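Local coordinates for metazoan TIR-STING fusion (Crassostrea gigas, PDB 6WT6), which joins a TIR domain to a STING ligand-binding domain in a single chain, a fusion of two innate-immunity modules found in an oyster, at residues Y184-L195 with I316-C327. Numbering follows the deposited sequence.
Sequences YYGYLKIILPDL and ILDTDPECSKKC
Lys189 NZ is gripped by two carboxylates of 316-327, lying 2.6 Å from Asp320 OD2 and 2.6 Å from Glu322 OE2. The two acids present different sides: Asp320 OD2 receives the ammonium on its syn side, Glu322 OE2 on its anti side, each slightly out of the carboxylate plane. The lysine chain bends at chi2, which turns its outer half across both acids. Asp320 OD2 has a second donor, the hydroxyl of Tyr184; the separation of Tyr184 OH from Asp320 OD2 refines to a very short 2.4 Å, a value to be read with caution at this resolution. The shared ammonium probably offsets part of the charge of both acids. The other oxygen of Asp320, OD1, accepts the backbone N of Glu322 in an Asx turn; the N-H approaches from above the carboxylate plane and probably helps hold the group just where helix 299-319 ends. The Tyr184 ring is sandwiched: Ile316 CG2 sits 3.5 Å from the ring centroid, only 8° off the normal, a CH-pi contact, while Lys189 CB covers the opposite face.

Both segments belong to the STING ligand-binding domain, where the contact ties the kinked helix 176-204 to the connection between helix 299-319 and strand 327-332. Leu192, with CG anti to its carbonyl carbon (chi1 -73°), directs CD1 among Leu317 CD2, the Cys323 carbonyl and Cys327 SG, and Leu188 CD1 meets the same Leu317 methyl.

Farther along, Lys326 NZ donates to Pro193 O (2.9 Å) and also to Glu322 O within its own loop, bridging a helix carbonyl and a loop carbonyl. Glu322 O also lies 3.2 Å from Pro193 CA, in a CA-H...O contact with 161° at the hydrogen.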
loop_
_atom_site.group_PDB
_atom_site.type_symbol
_atom_site.label_atom_id
_atom_site.label_comp_id
_atom_site.label_asym_id
_atom_site.label_seq_id
_atom_site.Cartn_x
_atom_site.Cartn_y
_atom_site.Cartn_z
ATOM N N TYR A 184 8.812 -5.420 4.402
ATOM C CA TYR A 184 10.255 -5.385 4.197
ATOM C C TYR A 184 10.953 -4.593 5.299
ATOM O O TYR A 184 11.617 -5.181 6.158
ATOM C CB TYR A 184 10.566 -4.792 2.821
ATOM C CG TYR A 184 12.033 -4.671 2.486
ATOM C CD1 TYR A 184 12.818 -5.797 2.286
ATOM C CD2 TYR A 184 12.628 -3.425 2.345
ATOM C CE1 TYR A 184 14.158 -5.688 1.968
ATOM C CE2 TYR A 184 13.970 -3.304 2.024
ATOM C CZ TYR A 184 14.728 -4.435 1.839
ATOM O OH TYR A 184 16.059 -4.317 1.521
ATOM N N TYR A 185 10.797 -3.264 5.300
ATOM C CA TYR A 185 11.550 -2.430 6.239
ATOM C C TYR A 185 11.120 -2.621 7.684
ATOM O O TYR A 185 11.916 -2.351 8.589
ATOM C CB TYR A 185 11.436 -0.944 5.871
ATOM C CG TYR A 185 12.415 -0.510 4.812
ATOM C CD1 TYR A 185 13.780 -0.468 5.076
ATOM C CD2 TYR A 185 11.980 -0.156 3.546
ATOM C CE1 TYR A 185 14.684 -0.080 4.102
ATOM C CE2 TYR A 185 12.872 0.236 2.573
ATOM C CZ TYR A 185 14.219 0.269 2.858
ATOM O OH TYR A 185 15.097 0.654 1.883
ATOM N N GLY A 186 9.890 -3.065 7.924
ATOM C CA GLY A 186 9.458 -3.266 9.291
ATOM C C GLY A 186 9.846 -4.592 9.898
ATOM O O GLY A 186 9.704 -4.762 11.111
ATOM N N TYR A 187 10.354 -5.530 9.100
ATOM C CA TYR A 187 10.555 -6.889 9.591
ATOM C C TYR A 187 11.612 -7.655 8.801
ATOM O O TYR A 187 12.662 -8.008 9.349
ATOM C CB TYR A 187 9.221 -7.655 9.560
ATOM C CG TYR A 187 9.294 -9.067 10.096
ATOM C CD1 TYR A 187 9.602 -9.310 11.430
ATOM C CD2 TYR A 187 9.040 -10.158 9.277
ATOM C CE1 TYR A 187 9.667 -10.606 11.930
ATOM C CE2 TYR A 187 9.096 -11.458 9.771
ATOM C CZ TYR A 187 9.413 -11.674 11.094
ATOM O OH TYR A 187 9.476 -12.956 11.589
ATOM N N LEU A 188 11.336 -7.933 7.521
ATOM C CA LEU A 188 12.218 -8.801 6.745
ATOM C C LEU A 188 13.625 -8.218 6.648
ATOM O O LEU A 188 14.614 -8.923 6.876
ATOM C CB LEU A 188 11.626 -9.050 5.355
ATOM C CG LEU A 188 10.380 -9.953 5.279
ATOM C CD1 LEU A 188 10.027 -10.307 3.832
ATOM C CD2 LEU A 188 10.569 -11.216 6.106
ATOM N N LYS A 189 13.733 -6.923 6.340
ATOM C CA LYS A 189 15.037 -6.269 6.241
ATOM C C LYS A 189 15.815 -6.345 7.551
ATOM O O LYS A 189 17.052 -6.314 7.532
ATOM C CB LYS A 189 14.858 -4.810 5.805
ATOM C CG LYS A 189 16.143 -4.004 5.636
ATOM C CD LYS A 189 17.086 -4.627 4.612
ATOM C CE LYS A 189 18.261 -3.708 4.318
ATOM N NZ LYS A 189 19.226 -4.299 3.352
ATOM N N ILE A 190 15.121 -6.485 8.681
ATOM C CA ILE A 190 15.787 -6.529 9.978
ATOM C C ILE A 190 16.323 -7.928 10.276
ATOM O O ILE A 190 17.468 -8.088 10.714
ATOM C CB ILE A 190 14.825 -6.054 11.081
ATOM C CG1 ILE A 190 14.288 -4.664 10.751
ATOM C CG2 ILE A 190 15.518 -6.063 12.436
ATOM C CD1 ILE A 190 13.123 -4.232 11.626
ATOM N N ILE A 191 15.516 -8.965 10.027
ATOM C CA ILE A 191 15.838 -10.302 10.517
ATOM C C ILE A 191 16.529 -11.166 9.464
ATOM O O ILE A 191 17.391 -11.986 9.803
ATOM C CB ILE A 191 14.571 -10.993 11.062
ATOM C CG1 ILE A 191 13.491 -11.104 9.985
ATOM C CG2 ILE A 191 14.026 -10.230 12.266
ATOM C CD1 ILE A 191 13.219 -12.520 9.552
ATOM N N LEU A 192 16.180 -10.989 8.186
ATOM C CA LEU A 192 16.707 -11.876 7.148
ATOM C C LEU A 192 18.222 -11.802 6.946
ATOM O O LEU A 192 18.837 -12.868 6.761
ATOM C CB LEU A 192 15.999 -11.615 5.810
ATOM C CG LEU A 192 14.544 -12.070 5.607
ATOM C CD1 LEU A 192 14.164 -12.023 4.127
ATOM C CD2 LEU A 192 14.283 -13.463 6.185
ATOM N N PRO A 193 18.878 -10.622 6.940
ATOM C CA PRO A 193 20.299 -10.576 6.540
ATOM C C PRO A 193 21.213 -11.555 7.260
ATOM O O PRO A 193 22.113 -12.115 6.623
ATOM C CB PRO A 193 20.690 -9.122 6.837
ATOM C CG PRO A 193 19.441 -8.370 6.624
ATOM C CD PRO A 193 18.341 -9.261 7.135
ATOM N N ASP A 194 21.018 -11.789 8.556
ATOM C CA ASP A 194 21.855 -12.729 9.291
ATOM C C ASP A 194 21.096 -13.962 9.772
ATOM O O ASP A 194 21.640 -14.740 10.561
ATOM C CB ASP A 194 22.527 -12.030 10.477
ATOM C CG ASP A 194 23.725 -11.188 10.060
ATOM O OD1 ASP A 194 24.276 -11.435 8.963
ATOM O OD2 ASP A 194 24.121 -10.284 10.829
ATOM N N LEU A 195 19.864 -14.172 9.302
ATOM C CA LEU A 195 19.066 -15.295 9.792
ATOM C C LEU A 195 19.674 -16.637 9.395
ATOM O O LEU A 195 19.633 -17.594 10.177
ATOM C CB LEU A 195 17.629 -15.174 9.283
ATOM C CG LEU A 195 16.594 -16.235 9.660
ATOM C CD1 LEU A 195 15.236 -15.583 9.864
ATOM C CD2 LEU A 195 16.497 -17.293 8.573
ATOM N N ILE A 316 11.496 -6.712 -4.334
ATOM C CA ILE A 316 12.293 -6.028 -3.322
ATOM C C ILE A 316 13.336 -6.970 -2.735
ATOM O O ILE A 316 14.511 -6.609 -2.596
ATOM C CB ILE A 316 11.375 -5.451 -2.231
ATOM C CG1 ILE A 316 10.400 -4.439 -2.834
ATOM C CG2 ILE A 316 12.197 -4.822 -1.119
ATOM C CD1 ILE A 316 9.305 -4.034 -1.888
ATOM N N LEU A 317 12.923 -8.191 -2.383
ATOM C CA LEU A 317 13.846 -9.133 -1.757
ATOM C C LEU A 317 14.974 -9.522 -2.705
ATOM O O LEU A 317 16.144 -9.561 -2.301
ATOM C CB LEU A 317 13.090 -10.377 -1.279
ATOM C CG LEU A 317 12.091 -10.189 -0.129
ATOM C CD1 LEU A 317 11.285 -11.459 0.113
ATOM C CD2 LEU A 317 12.789 -9.756 1.153
ATOM N N ASP A 318 14.652 -9.806 -3.971
ATOM C CA ASP A 318 15.692 -10.191 -4.921
ATOM C C ASP A 318 16.568 -9.017 -5.334
ATOM O O ASP A 318 17.679 -9.232 -5.825
ATOM C CB ASP A 318 15.074 -10.843 -6.157
ATOM C CG ASP A 318 14.561 -12.236 -5.876
ATOM O OD1 ASP A 318 15.010 -12.839 -4.879
ATOM O OD2 ASP A 318 13.713 -12.730 -6.647
ATOM N N THR A 319 16.093 -7.786 -5.149
ATOM C CA THR A 319 16.933 -6.617 -5.381
ATOM C C THR A 319 17.987 -6.462 -4.289
ATOM O O THR A 319 19.099 -5.992 -4.559
ATOM C CB THR A 319 16.050 -5.367 -5.474
ATOM O OG1 THR A 319 15.471 -5.288 -6.782
ATOM C CG2 THR A 319 16.838 -4.090 -5.183
ATOM N N ASP A 320 17.666 -6.879 -3.064
ATOM C CA ASP A 320 18.553 -6.702 -1.924
ATOM C C ASP A 320 19.448 -7.928 -1.790
ATOM O O ASP A 320 18.943 -9.017 -1.483
ATOM C CB ASP A 320 17.738 -6.484 -0.657
ATOM C CG ASP A 320 18.585 -6.129 0.540
ATOM O OD1 ASP A 320 19.827 -6.228 0.456
ATOM O OD2 ASP A 320 18.002 -5.744 1.574
ATOM N N PRO A 321 20.763 -7.805 -1.993
ATOM C CA PRO A 321 21.615 -9.007 -2.011
ATOM C C PRO A 321 21.732 -9.710 -0.667
ATOM O O PRO A 321 21.970 -10.924 -0.642
ATOM C CB PRO A 321 22.974 -8.466 -2.485
ATOM C CG PRO A 321 22.640 -7.183 -3.202
ATOM C CD PRO A 321 21.492 -6.604 -2.432
ATOM N N GLU A 322 21.579 -8.999 0.446
ATOM C CA GLU A 322 21.654 -9.619 1.762
ATOM C C GLU A 322 20.314 -10.175 2.235
ATOM O O GLU A 322 20.254 -10.756 3.324
ATOM C CB GLU A 322 22.199 -8.615 2.797
ATOM C CG GLU A 322 21.337 -7.380 3.017
ATOM C CD GLU A 322 21.781 -6.557 4.219
ATOM O OE1 GLU A 322 22.864 -6.835 4.773
ATOM O OE2 GLU A 322 21.041 -5.632 4.616
ATOM N N CYS A 323 19.245 -10.020 1.451
ATOM C CA CYS A 323 17.943 -10.586 1.785
ATOM C C CYS A 323 17.470 -11.657 0.816
ATOM O O CYS A 323 16.711 -12.540 1.225
ATOM C CB CYS A 323 16.866 -9.490 1.855
ATOM S SG CYS A 323 16.879 -8.511 3.373
ATOM N N SER A 324 17.875 -11.602 -0.449
ATOM C CA SER A 324 17.486 -12.646 -1.385
ATOM C C SER A 324 18.151 -13.964 -1.004
ATOM O O SER A 324 19.240 -13.991 -0.425
ATOM C CB SER A 324 17.858 -12.256 -2.814
ATOM O OG SER A 324 19.252 -12.086 -2.946
ATOM N N LYS A 325 17.469 -15.062 -1.319
ATOM C CA LYS A 325 17.871 -16.414 -0.942
ATOM C C LYS A 325 17.921 -16.615 0.569
ATOM O O LYS A 325 18.510 -17.596 1.039
ATOM C CB LYS A 325 19.223 -16.798 -1.565
ATOM C CG LYS A 325 19.261 -16.750 -3.087
ATOM C CD LYS A 325 20.646 -17.109 -3.619
ATOM C CE LYS A 325 21.719 -16.144 -3.104
ATOM N NZ LYS A 325 23.064 -16.411 -3.701
ATOM N N LYS A 326 17.327 -15.713 1.351
ATOM C CA LYS A 326 17.254 -15.892 2.795
ATOM C C LYS A 326 15.889 -16.379 3.262
ATOM O O LYS A 326 15.775 -16.881 4.385
ATOM C CB LYS A 326 17.603 -14.585 3.521
ATOM C CG LYS A 326 19.044 -14.111 3.312
ATOM C CD LYS A 326 20.050 -15.004 4.036
ATOM C CE LYS A 326 21.492 -14.627 3.704
ATOM N NZ LYS A 326 21.777 -13.193 3.972
ATOM N N CYS A 327 14.861 -16.248 2.432
ATOM C CA CYS A 327 13.543 -16.749 2.771
ATOM C C CYS A 327 12.939 -17.426 1.550
ATOM O O CYS A 327 13.366 -17.205 0.414
ATOM C CB CYS A 327 12.632 -15.626 3.284
ATOM S SG CYS A 327 12.018 -14.517 2.014
#